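Local coordinates for amino acid ABC transporter, periplasmic amino acid-binding protein (PDB 4Z9N) that binds glutathione and, as the periplasmic component of an ABC transporter, probably hands it on for uptake, at residues Gly39-Phe44 against Val63-Leu68; Lys71-Ala76 against Asp83-Asn88; Ala76-Glu81 against Thr97-Asp102. One frame throughout, in Å; residues are numbered along the deposited sequence.

All three contacts join neighbouring parts of the periplasmic-binding fold. Interaction 1 is a surface contact, an aromatic and proline cluster without hydrogen bonds, placed at strand 63-67 of the parallel sheet. Interaction 2 is buried: helix 73-78 packs on the segment around strand 84-85 of the same sheet, and an arginine from each side turns from that apolar base toward glutathione. Interaction 3, partly buried, continues along the helix, sharing Ala76 with interaction 2, but trades charge for leucine packing and has a metal site behind it, where the second subunit joins in. Leu68 ties 63-68 to 71-76 and 83-88, while Leu77 and Phe74 connect interactions 2 and 3.

Interaction 1: residues Gly39-Phe44 against Val63-Leu68; sequences GEWSGF and VKFTPL
Trp41 and Phe65 meet because both first torsions place CG beside the backbone N and anti to the carbonyl carbon, chi1 -72° and -63°, and because CB of Trp41 and CB of Phe65 each point toward the opposite segment. The setting is the surface of the periplasmic-binding fold: strand 41-42 belongs to a two-stranded antiparallel hairpin, and strand 63-67 is an outer strand of the parallel sheet. No hydrogen bond joins the two segments, so the rings do the holding. They slide past one another in opposite directions and are tilted by 34°, neither stacked nor edge-to-face. Each lends its methylene to its partner. CB of Trp41 sits over one face of the Phe65 ring, 4.0 Å from its centroid, while CB of Phe65 lies over the five-membered ring of the indole, 3.8 Å from that centroid. This pair of reciprocal CH-pi contacts explains why two aromatic residues suit the place: a flat face can receive the partner's CB. The closest carbons are Trp41 CD1 and Phe65 CD2, 3.5 Å apart. On its other face the Phe65 ring carries CG2 of Val63, so the phenyl is held between a tryptophan from the hairpin and a valine of its own strand.

Helix 44-57 contributes Val46, Cys49 and Arg50 to the surroundings of Phe65, and Val25 of the central strand 21-25 touches both aromatic side chains. The contact therefore joins the hairpin to the sheet beside the helix that links them in sequence. Further along strand 63-67, a compact proline ring takes up the far end of the indole, the two side chains crossing at about a right angle, with Pro67 CB 4.0 Å from Trp41 CH2.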
loop_
_atom_site.group_PDB
_atom_site.type_symbol
_atom_site.label_atom_id
_atom_site.label_comp_id
_atom_site.label_asym_id
_atom_site.label_seq_id
_atom_site.Cartn_x
_atom_site.Cartn_y
_atom_site.Cartn_z
ATOM N N GLY D 39 1.647 -12.911 -32.009
ATOM C CA GLY D 39 1.570 -13.382 -30.642
ATOM C C GLY D 39 2.582 -12.731 -29.715
ATOM O O GLY D 39 2.845 -13.249 -28.623
ATOM N N GLU D 40 3.144 -11.599 -30.135
ATOM C CA GLU D 40 4.020 -10.810 -29.258
ATOM C C GLU D 40 3.180 -9.875 -28.390
ATOM O O GLU D 40 2.251 -9.237 -28.880
ATOM C CB GLU D 40 5.040 -10.013 -30.069
ATOM C CG GLU D 40 6.060 -10.896 -30.768
ATOM C CD GLU D 40 6.871 -11.728 -29.782
ATOM O OE1 GLU D 40 7.342 -11.158 -28.771
ATOM O OE2 GLU D 40 7.009 -12.956 -30.001
ATOM N N TRP D 41 3.513 -9.793 -27.107
ATOM C CA TRP D 41 2.681 -9.067 -26.157
ATOM C C TRP D 41 3.239 -7.695 -25.787
ATOM O O TRP D 41 4.448 -7.516 -25.661
ATOM C CB TRP D 41 2.493 -9.906 -24.888
ATOM C CG TRP D 41 1.590 -11.087 -25.100
ATOM C CD1 TRP D 41 1.931 -12.313 -25.617
ATOM C CD2 TRP D 41 0.188 -11.144 -24.822
ATOM N NE1 TRP D 41 0.817 -13.130 -25.663
ATOM C CE2 TRP D 41 -0.261 -12.434 -25.181
ATOM C CE3 TRP D 41 -0.733 -10.229 -24.291
ATOM C CZ2 TRP D 41 -1.595 -12.829 -25.035
ATOM C CZ3 TRP D 41 -2.056 -10.626 -24.143
ATOM C CH2 TRP D 41 -2.474 -11.911 -24.519
ATOM N N SER D 42 2.337 -6.734 -25.610
ATOM C CA SER D 42 2.709 -5.421 -25.102
ATOM C C SER D 42 1.585 -4.876 -24.227
ATOM O O SER D 42 0.451 -5.368 -24.273
ATOM C CB SER D 42 3.012 -4.448 -26.244
ATOM O OG SER D 42 1.844 -4.160 -26.989
ATOM N N GLY D 43 1.910 -3.857 -23.443
ATOM C CA GLY D 43 0.958 -3.248 -22.527
ATOM C C GLY D 43 1.544 -2.925 -21.153
ATOM O O GLY D 43 2.666 -3.325 -20.825
ATOM N N PHE D 44 0.771 -2.194 -20.353
ATOM C CA PHE D 44 1.179 -1.747 -19.016
ATOM C C PHE D 44 1.403 -2.940 -18.078
ATOM O O PHE D 44 2.455 -3.044 -17.437
ATOM C CB PHE D 44 0.112 -0.799 -18.444
ATOM C CG PHE D 44 0.438 -0.227 -17.081
ATOM C CD1 PHE D 44 1.161 0.952 -16.959
ATOM C CD2 PHE D 44 -0.025 -0.850 -15.923
ATOM C CE1 PHE D 44 1.446 1.493 -15.703
ATOM C CE2 PHE D 44 0.253 -0.304 -14.655
ATOM C CZ PHE D 44 0.989 0.867 -14.556
ATOM N N VAL D 63 9.963 -14.697 -20.639
ATOM C CA VAL D 63 8.623 -14.756 -20.082
ATOM C C VAL D 63 7.714 -15.417 -21.097
ATOM O O VAL D 63 7.919 -15.255 -22.307
ATOM C CB VAL D 63 8.120 -13.351 -19.710
ATOM C CG1 VAL D 63 8.207 -12.428 -20.917
ATOM C CG2 VAL D 63 6.690 -13.405 -19.171
ATOM N N LYS D 64 6.743 -16.193 -20.609
ATOM C CA LYS D 64 5.683 -16.735 -21.454
ATOM C C LYS D 64 4.339 -16.261 -20.919
ATOM O O LYS D 64 4.137 -16.172 -19.697
ATOM C CB LYS D 64 5.727 -18.271 -21.522
ATOM C CG LYS D 64 7.015 -18.842 -22.096
ATOM C CD LYS D 64 6.885 -20.355 -22.296
ATOM C CE LYS D 64 8.209 -20.992 -22.666
ATOM N NZ LYS D 64 8.028 -22.420 -23.040
ATOM N N PHE D 65 3.425 -15.942 -21.831
ATOM C CA PHE D 65 2.148 -15.337 -21.440
ATOM C C PHE D 65 0.962 -16.276 -21.590
ATOM O O PHE D 65 0.786 -16.911 -22.624
ATOM C CB PHE D 65 1.904 -14.067 -22.256
ATOM C CG PHE D 65 2.928 -12.998 -22.017
ATOM C CD1 PHE D 65 2.820 -12.148 -20.929
ATOM C CD2 PHE D 65 4.022 -12.864 -22.867
ATOM C CE1 PHE D 65 3.781 -11.166 -20.699
ATOM C CE2 PHE D 65 4.975 -11.890 -22.647
ATOM C CZ PHE D 65 4.854 -11.038 -21.560
ATOM N N THR D 66 0.147 -16.340 -20.539
ATOM C CA THR D 66 -1.078 -17.134 -20.522
ATOM C C THR D 66 -2.289 -16.200 -20.508
ATOM O O THR D 66 -2.618 -15.642 -19.466
ATOM C CB THR D 66 -1.111 -18.062 -19.286
ATOM O OG1 THR D 66 0.013 -18.958 -19.329
ATOM C CG2 THR D 66 -2.428 -18.876 -19.208
ATOM N N PRO D 67 -2.942 -16.008 -21.669
ATOM C CA PRO D 67 -4.144 -15.167 -21.678
ATOM C C PRO D 67 -5.272 -15.824 -20.886
ATOM O O PRO D 67 -5.489 -17.025 -21.028
ATOM C CB PRO D 67 -4.497 -15.059 -23.161
ATOM C CG PRO D 67 -3.920 -16.305 -23.772
ATOM C CD PRO D 67 -2.657 -16.598 -22.988
ATOM N N LEU D 68 -5.949 -15.028 -20.057
ATOM C CA LEU D 68 -6.988 -15.492 -19.144
ATOM C C LEU D 68 -8.220 -14.574 -19.123
ATOM O O LEU D 68 -8.101 -13.368 -18.918
ATOM C CB LEU D 68 -6.412 -15.637 -17.722
ATOM C CG LEU D 68 -5.176 -16.524 -17.528
ATOM C CD1 LEU D 68 -4.448 -16.284 -16.213
ATOM C CD2 LEU D 68 -5.636 -17.975 -17.600
#

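Interaction 2: residues Lys71-Ala76 against Asp83-Asn88. With GSH (glutathione), chain U.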
loop_
_atom_site.group_PDB
_atom_site.type_symbol
_atom_site.label_atom_id
_atom_site.label_comp_id
_atom_site.label_asym_id
_atom_site.label_seq_id
_atom_site.Cartn_x
_atom_site.Cartn_y
_atom_site.Cartn_z
ATOM N N LYS D 71 -13.061 -15.139 -15.741
ATOM C CA LYS D 71 -13.505 -16.294 -14.971
ATOM C C LYS D 71 -12.437 -17.364 -14.714
ATOM O O LYS D 71 -12.565 -18.153 -13.787
ATOM C CB LYS D 71 -14.696 -16.931 -15.668
ATOM C CG LYS D 71 -15.988 -16.185 -15.438
ATOM C CD LYS D 71 -17.157 -16.941 -16.041
ATOM C CE LYS D 71 -18.406 -16.745 -15.199
ATOM N NZ LYS D 71 -19.510 -17.630 -15.658
ATOM N N GLU D 72 -11.385 -17.405 -15.518
ATOM C CA GLU D 72 -10.402 -18.466 -15.347
ATOM C C GLU D 72 -9.114 -17.959 -14.695
ATOM O O GLU D 72 -8.229 -18.745 -14.369
ATOM C CB GLU D 72 -10.098 -19.115 -16.697
ATOM C CG GLU D 72 -9.475 -18.169 -17.683
ATOM C CD GLU D 72 -9.613 -18.635 -19.128
ATOM O OE1 GLU D 72 -10.017 -19.791 -19.364
ATOM O OE2 GLU D 72 -9.310 -17.833 -20.029
ATOM N N ARG D 73 -9.013 -16.651 -14.485
ATOM C CA ARG D 73 -7.744 -16.063 -14.039
ATOM C C ARG D 73 -7.290 -16.551 -12.655
ATOM O O ARG D 73 -6.100 -16.803 -12.440
ATOM C CB ARG D 73 -7.834 -14.531 -14.046
ATOM C CG ARG D 73 -9.034 -13.968 -13.259
ATOM C CD ARG D 73 -9.134 -12.440 -13.340
ATOM N NE ARG D 73 -10.504 -12.008 -13.035
ATOM C CZ ARG D 73 -10.857 -10.791 -12.623
ATOM N NH1 ARG D 73 -9.943 -9.845 -12.411
ATOM N NH2 ARG D 73 -12.140 -10.527 -12.403
ATOM N N PHE D 74 -8.211 -16.691 -11.703
ATOM C CA PHE D 74 -7.763 -17.074 -10.360
ATOM C C PHE D 74 -7.382 -18.568 -10.317
ATOM O O PHE D 74 -6.414 -18.942 -9.654
ATOM C CB PHE D 74 -8.833 -16.729 -9.315
ATOM C CG PHE D 74 -9.162 -15.270 -9.275
ATOM C CD1 PHE D 74 -8.199 -14.345 -8.893
ATOM C CD2 PHE D 74 -10.409 -14.818 -9.701
ATOM C CE1 PHE D 74 -8.477 -12.982 -8.878
ATOM C CE2 PHE D 74 -10.711 -13.467 -9.695
ATOM C CZ PHE D 74 -9.745 -12.536 -9.286
ATOM N N THR D 75 -8.137 -19.395 -11.037
ATOM C CA THR D 75 -7.884 -20.832 -11.080
ATOM C C THR D 75 -6.487 -21.105 -11.635
ATOM O O THR D 75 -5.749 -21.940 -11.112
ATOM C CB THR D 75 -8.929 -21.567 -11.941
ATOM O OG1 THR D 75 -10.242 -21.275 -11.446
ATOM C CG2 THR D 75 -8.695 -23.069 -11.896
ATOM N N ALA D 76 -6.135 -20.368 -12.685
ATOM C CA ALA D 76 -4.838 -20.510 -13.344
ATOM C C ALA D 76 -3.696 -20.234 -12.367
ATOM O O ALA D 76 -2.660 -20.882 -12.426
ATOM C CB ALA D 76 -4.738 -19.573 -14.547
ATOM N N ASP D 83 2.750 -18.285 -12.603
ATOM C CA ASP D 83 3.543 -17.931 -11.432
ATOM C C ASP D 83 3.054 -16.630 -10.790
ATOM O O ASP D 83 3.249 -16.412 -9.596
ATOM C CB ASP D 83 5.019 -17.790 -11.827
ATOM C CG ASP D 83 5.569 -19.047 -12.483
ATOM O OD1 ASP D 83 5.374 -20.150 -11.932
ATOM O OD2 ASP D 83 6.188 -18.932 -13.561
ATOM N N VAL D 84 2.437 -15.769 -11.593
ATOM C CA VAL D 84 1.954 -14.461 -11.145
ATOM C C VAL D 84 0.810 -14.036 -12.066
ATOM O O VAL D 84 0.762 -14.425 -13.238
ATOM C CB VAL D 84 3.097 -13.393 -11.136
ATOM C CG1 VAL D 84 3.656 -13.174 -12.539
ATOM C CG2 VAL D 84 2.637 -12.060 -10.500
ATOM N N LEU D 85 -0.123 -13.267 -11.516
ATOM C CA LEU D 85 -1.250 -12.742 -12.271
ATOM C C LEU D 85 -1.190 -11.229 -12.255
ATOM O O LEU D 85 -1.306 -10.616 -11.200
ATOM C CB LEU D 85 -2.577 -13.227 -11.681
ATOM C CG LEU D 85 -3.849 -12.693 -12.334
ATOM C CD1 LEU D 85 -4.045 -13.298 -13.746
ATOM C CD2 LEU D 85 -5.069 -13.021 -11.446
ATOM N N ILE D 86 -0.972 -10.633 -13.418
ATOM C CA ILE D 86 -0.893 -9.185 -13.531
ATOM C C ILE D 86 -1.851 -8.828 -14.643
ATOM O O ILE D 86 -1.507 -8.910 -15.807
ATOM C CB ILE D 86 0.529 -8.710 -13.802
ATOM C CG1 ILE D 86 1.456 -9.263 -12.722
ATOM C CG2 ILE D 86 0.581 -7.168 -13.766
ATOM C CD1 ILE D 86 2.922 -8.894 -12.887
ATOM N N ARG D 87 -3.077 -8.480 -14.274
ATOM C CA ARG D 87 -4.157 -8.470 -15.248
ATOM C C ARG D 87 -5.343 -7.664 -14.741
ATOM O O ARG D 87 -6.423 -8.218 -14.549
ATOM C CB ARG D 87 -4.570 -9.924 -15.567
ATOM C CG ARG D 87 -5.680 -10.103 -16.617
ATOM C CD ARG D 87 -6.584 -11.257 -16.234
ATOM N NE ARG D 87 -7.816 -11.321 -17.026
ATOM C CZ ARG D 87 -8.876 -10.542 -16.812
ATOM N NH1 ARG D 87 -8.834 -9.606 -15.870
ATOM N NH2 ARG D 87 -9.964 -10.677 -17.566
ATOM N N ASN D 88 -5.135 -6.359 -14.549
ATOM C CA ASN D 88 -6.208 -5.417 -14.187
ATOM C C ASN D 88 -7.199 -6.044 -13.206
ATOM O O ASN D 88 -8.407 -5.924 -13.366
ATOM C CB ASN D 88 -6.948 -4.868 -15.462
ATOM C CG ASN D 88 -7.440 -5.967 -16.444
ATOM O OD1 ASN D 88 -6.646 -6.705 -17.045
ATOM N ND2 ASN D 88 -8.763 -6.020 -16.655
HETATM N N1 GSH U . -10.901 -5.011 -12.202
HETATM C CA1 GSH U . -12.145 -5.770 -12.342
HETATM C C1 GSH U . -11.995 -7.089 -11.589
HETATM O O11 GSH U . -13.003 -7.837 -11.455
HETATM O O12 GSH U . -10.880 -7.439 -11.112
HETATM C CB1 GSH U . -12.464 -6.091 -13.812
HETATM C CG1 GSH U . -11.306 -6.918 -14.404
HETATM C CD1 GSH U . -11.731 -7.452 -15.768
HETATM O OE1 GSH U . -11.716 -8.617 -16.019
HETATM N N2 GSH U . -12.147 -6.496 -16.766
HETATM C CA2 GSH U . -12.575 -7.010 -18.055
HETATM C C2 GSH U . -11.446 -7.747 -18.789
HETATM O O2 GSH U . -10.292 -7.617 -18.531
HETATM C CB2 GSH U . -13.222 -5.897 -18.886
HETATM S SG2 GSH U . -12.014 -4.668 -19.453
HETATM N N3 GSH U . -11.851 -8.683 -19.817
HETATM C CA3 GSH U . -10.855 -9.420 -20.547
HETATM C C3 GSH U . -11.217 -10.904 -20.495
HETATM O O31 GSH U . -10.618 -11.698 -21.266
HETATM O O32 GSH U . -12.092 -11.331 -19.680
#
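The glutathione pocket of this periplasmic-binding fold is built partly where Arg73, on the first turn of helix 73-78, crosses Arg87, just beyond strand 84-85. Their side chains run at about a right angle, and CD of Arg73 lies over one face of the Arg87 guanidinium. Both groups are turned to the ligand, whose carboxylate and carbonyl oxygens suit a gathering of positive charge. CG of Arg73 stands between the backbone N and the carbonyl carbon (chi1 53°), and from there the chain runs extended to reach the gamma-glutamyl carboxylate. It grips this group with two nearly straight bonds, NH1 to O12 of glutathione at 2.9 Å and NH2 to O11 of glutathione at 3.0 Å. Such two-pronged binding is just what an arginine offers a carboxylate. Phe74 CZ lies over one face of the Arg73 guanidinium and OE1 of glutathione over the opposite one, both off-centre. Further hydrogen bonds, from NE to Ala70 O, NH1 to Thr89 OG1 and NH2 to Gly140 O, fix its rotation.

Arg87 works differently: NH1 and NH2 both donate to one carbonyl oxygen, OE1 of glutathione, each at 3.1 Å. This forked grip comes in near the guanidinium plane, while NE is tied back to Leu68 O. Asn88 supplies both polarities, its backbone O accepting from N1 of the ligand and its ND2 donating to O2 of glutathione at 2.9 Å.

Beneath the polar ends the packing is apolar. Leu85 CD1 lies 4.0 Å from Arg73 CB, so the arginine's aliphatic stem rests on a leucine, and Leu85 CD2 also approaches the Phe74 ring obliquely. Helix 73-78 thus lies against strand 84-85, which pairs with strand 21-25 in the parallel sheet, while strand 211-218 runs alongside and touches Leu85 through Thr216.

Interaction 3: residues Ala76-Glu81 against Thr97-Asp102; sequences ALQSGE and TSLGLD. With NA (sodium ion), chain K.
Leu77 on helix 73-78 meets Leu101 at the start of the long strand 101-117, where a strand of the mixed sheet of this periplasmic-binding fold passes the end of a helix. This is the tight half of the contact. The two branched side chains approach obliquely, with CD2 of Leu77 3.8 Å from CD2 of Leu101. CG of Leu77 is anti to its own N (chi1 -179°), which swings the methyl groups off the helix toward the strand. Leucine suits both positions, because its forked end can fit against another fork in a buried, apolar place; Thr216 of strand 211-218 touches both residues, and Phe74 lies against Leu101.

The outer half is looser and more polar. Gln78 has CG 4.0 Å from Leu101 CD2, crossing that side chain at about a right angle, and its extended chain runs on toward Leu99 in the turn before the strand. A long, flexible side chain of this kind suits a partly exposed place. Each segment also leaves a helix through a glycine, Gly80 in one and Gly100 in the other, both with positive phi, a conformation that glycine adopts readily.

On the side of the strand turned from the helix lies a sodium ion. Asp96, through its backbone O and OD1, and Gln219 also bind it, and Asp226 of the second subunit completes the site, so the metal links the two chains. The carbonyl of Leu101 contributes O to the sodium at 2.6 Å, and the neighbouring carboxylate, a natural ligand for a cation, brings Asp102 OD1 to 2.4 Å from it.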
loop_
_atom_site.group_PDB
_atom_site.type_symbol
_atom_site.label_atom_id
_atom_site.label_comp_id
_atom_site.label_asym_id
_atom_site.label_seq_id
_atom_site.Cartn_x
_atom_site.Cartn_y
_atom_site.Cartn_z
ATOM N N ALA D 76 -6.135 -20.368 -12.685
ATOM C CA ALA D 76 -4.838 -20.510 -13.344
ATOM C C ALA D 76 -3.696 -20.234 -12.367
ATOM O O ALA D 76 -2.660 -20.882 -12.426
ATOM C CB ALA D 76 -4.738 -19.573 -14.547
ATOM N N LEU D 77 -3.886 -19.273 -11.465
ATOM C CA LEU D 77 -2.850 -18.966 -10.485
ATOM C C LEU D 77 -2.860 -19.996 -9.348
ATOM O O LEU D 77 -1.805 -20.465 -8.917
ATOM C CB LEU D 77 -3.034 -17.549 -9.935
ATOM C CG LEU D 77 -2.028 -17.024 -8.901
ATOM C CD1 LEU D 77 -0.599 -17.017 -9.449
ATOM C CD2 LEU D 77 -2.422 -15.622 -8.438
ATOM N N GLN D 78 -4.051 -20.361 -8.877
ATOM C CA GLN D 78 -4.165 -21.326 -7.782
ATOM C C GLN D 78 -3.569 -22.670 -8.153
ATOM O O GLN D 78 -3.000 -23.357 -7.312
ATOM C CB GLN D 78 -5.631 -21.523 -7.382
ATOM C CG GLN D 78 -6.282 -20.315 -6.738
ATOM C CD GLN D 78 -7.792 -20.501 -6.599
ATOM O OE1 GLN D 78 -8.396 -20.114 -5.594
ATOM N NE2 GLN D 78 -8.398 -21.115 -7.601
ATOM N N SER D 79 -3.705 -23.042 -9.418
ATOM C CA SER D 79 -3.318 -24.374 -9.864
ATOM C C SER D 79 -1.808 -24.454 -10.074
ATOM O O SER D 79 -1.235 -25.540 -10.171
ATOM C CB SER D 79 -4.042 -24.735 -11.157
ATOM O OG SER D 79 -3.448 -24.057 -12.260
ATOM N N GLY D 80 -1.166 -23.298 -10.156
ATOM C CA GLY D 80 0.253 -23.260 -10.453
ATOM C C GLY D 80 0.557 -23.103 -11.931
ATOM O O GLY D 80 1.725 -23.084 -12.332
ATOM N N GLU D 81 -0.484 -22.981 -12.753
ATOM C CA GLU D 81 -0.267 -22.879 -14.191
ATOM C C GLU D 81 0.482 -21.580 -14.504
ATOM O O GLU D 81 1.328 -21.557 -15.399
ATOM C CB GLU D 81 -1.582 -22.941 -14.969
ATOM C CG GLU D 81 -1.445 -22.538 -16.444
ATOM C CD GLU D 81 -2.750 -22.615 -17.225
ATOM O OE1 GLU D 81 -2.725 -22.315 -18.444
ATOM O OE2 GLU D 81 -3.789 -22.971 -16.625
ATOM N N THR D 97 -8.801 -13.310 1.158
ATOM C CA THR D 97 -9.053 -14.226 2.270
ATOM C C THR D 97 -9.576 -15.599 1.874
ATOM O O THR D 97 -9.408 -16.555 2.617
ATOM C CB THR D 97 -10.088 -13.649 3.243
ATOM O OG1 THR D 97 -11.307 -13.389 2.533
ATOM C CG2 THR D 97 -9.567 -12.363 3.849
ATOM N N SER D 98 -10.247 -15.682 0.733
ATOM C CA SER D 98 -10.970 -16.900 0.375
ATOM C C SER D 98 -10.387 -17.701 -0.790
ATOM O O SER D 98 -10.918 -18.762 -1.130
ATOM C CB SER D 98 -12.436 -16.555 0.067
ATOM O OG SER D 98 -12.570 -15.877 -1.180
ATOM N N LEU D 99 -9.296 -17.238 -1.386
ATOM C CA LEU D 99 -8.777 -17.889 -2.596
ATOM C C LEU D 99 -7.372 -18.469 -2.440
ATOM O O LEU D 99 -6.844 -19.066 -3.377
ATOM C CB LEU D 99 -8.785 -16.892 -3.761
ATOM C CG LEU D 99 -10.150 -16.337 -4.167
ATOM C CD1 LEU D 99 -9.979 -15.325 -5.292
ATOM C CD2 LEU D 99 -11.088 -17.469 -4.591
ATOM N N GLY D 100 -6.771 -18.310 -1.261
ATOM C CA GLY D 100 -5.401 -18.743 -1.059
ATOM C C GLY D 100 -4.414 -17.862 -1.814
ATOM O O GLY D 100 -3.327 -18.317 -2.207
ATOM N N LEU D 101 -4.793 -16.605 -2.007
ATOM C CA LEU D 101 -3.970 -15.657 -2.758
ATOM C C LEU D 101 -3.549 -14.458 -1.906
ATOM O O LEU D 101 -4.208 -14.106 -0.923
ATOM C CB LEU D 101 -4.714 -15.165 -4.004
ATOM C CG LEU D 101 -5.208 -16.234 -4.994
ATOM C CD1 LEU D 101 -5.884 -15.571 -6.191
ATOM C CD2 LEU D 101 -4.077 -17.177 -5.444
ATOM N N ASP D 102 -2.442 -13.838 -2.299
ATOM C CA ASP D 102 -1.984 -12.588 -1.693
ATOM C C ASP D 102 -1.728 -11.565 -2.803
ATOM O O ASP D 102 -1.689 -11.897 -3.994
ATOM C CB ASP D 102 -0.689 -12.788 -0.889
ATOM C CG ASP D 102 -0.925 -13.298 0.525
ATOM O OD1 ASP D 102 -1.983 -13.021 1.122
ATOM O OD2 ASP D 102 -0.023 -13.986 1.041
HETATM NA NA NA K . -4.292 -13.241 1.495
#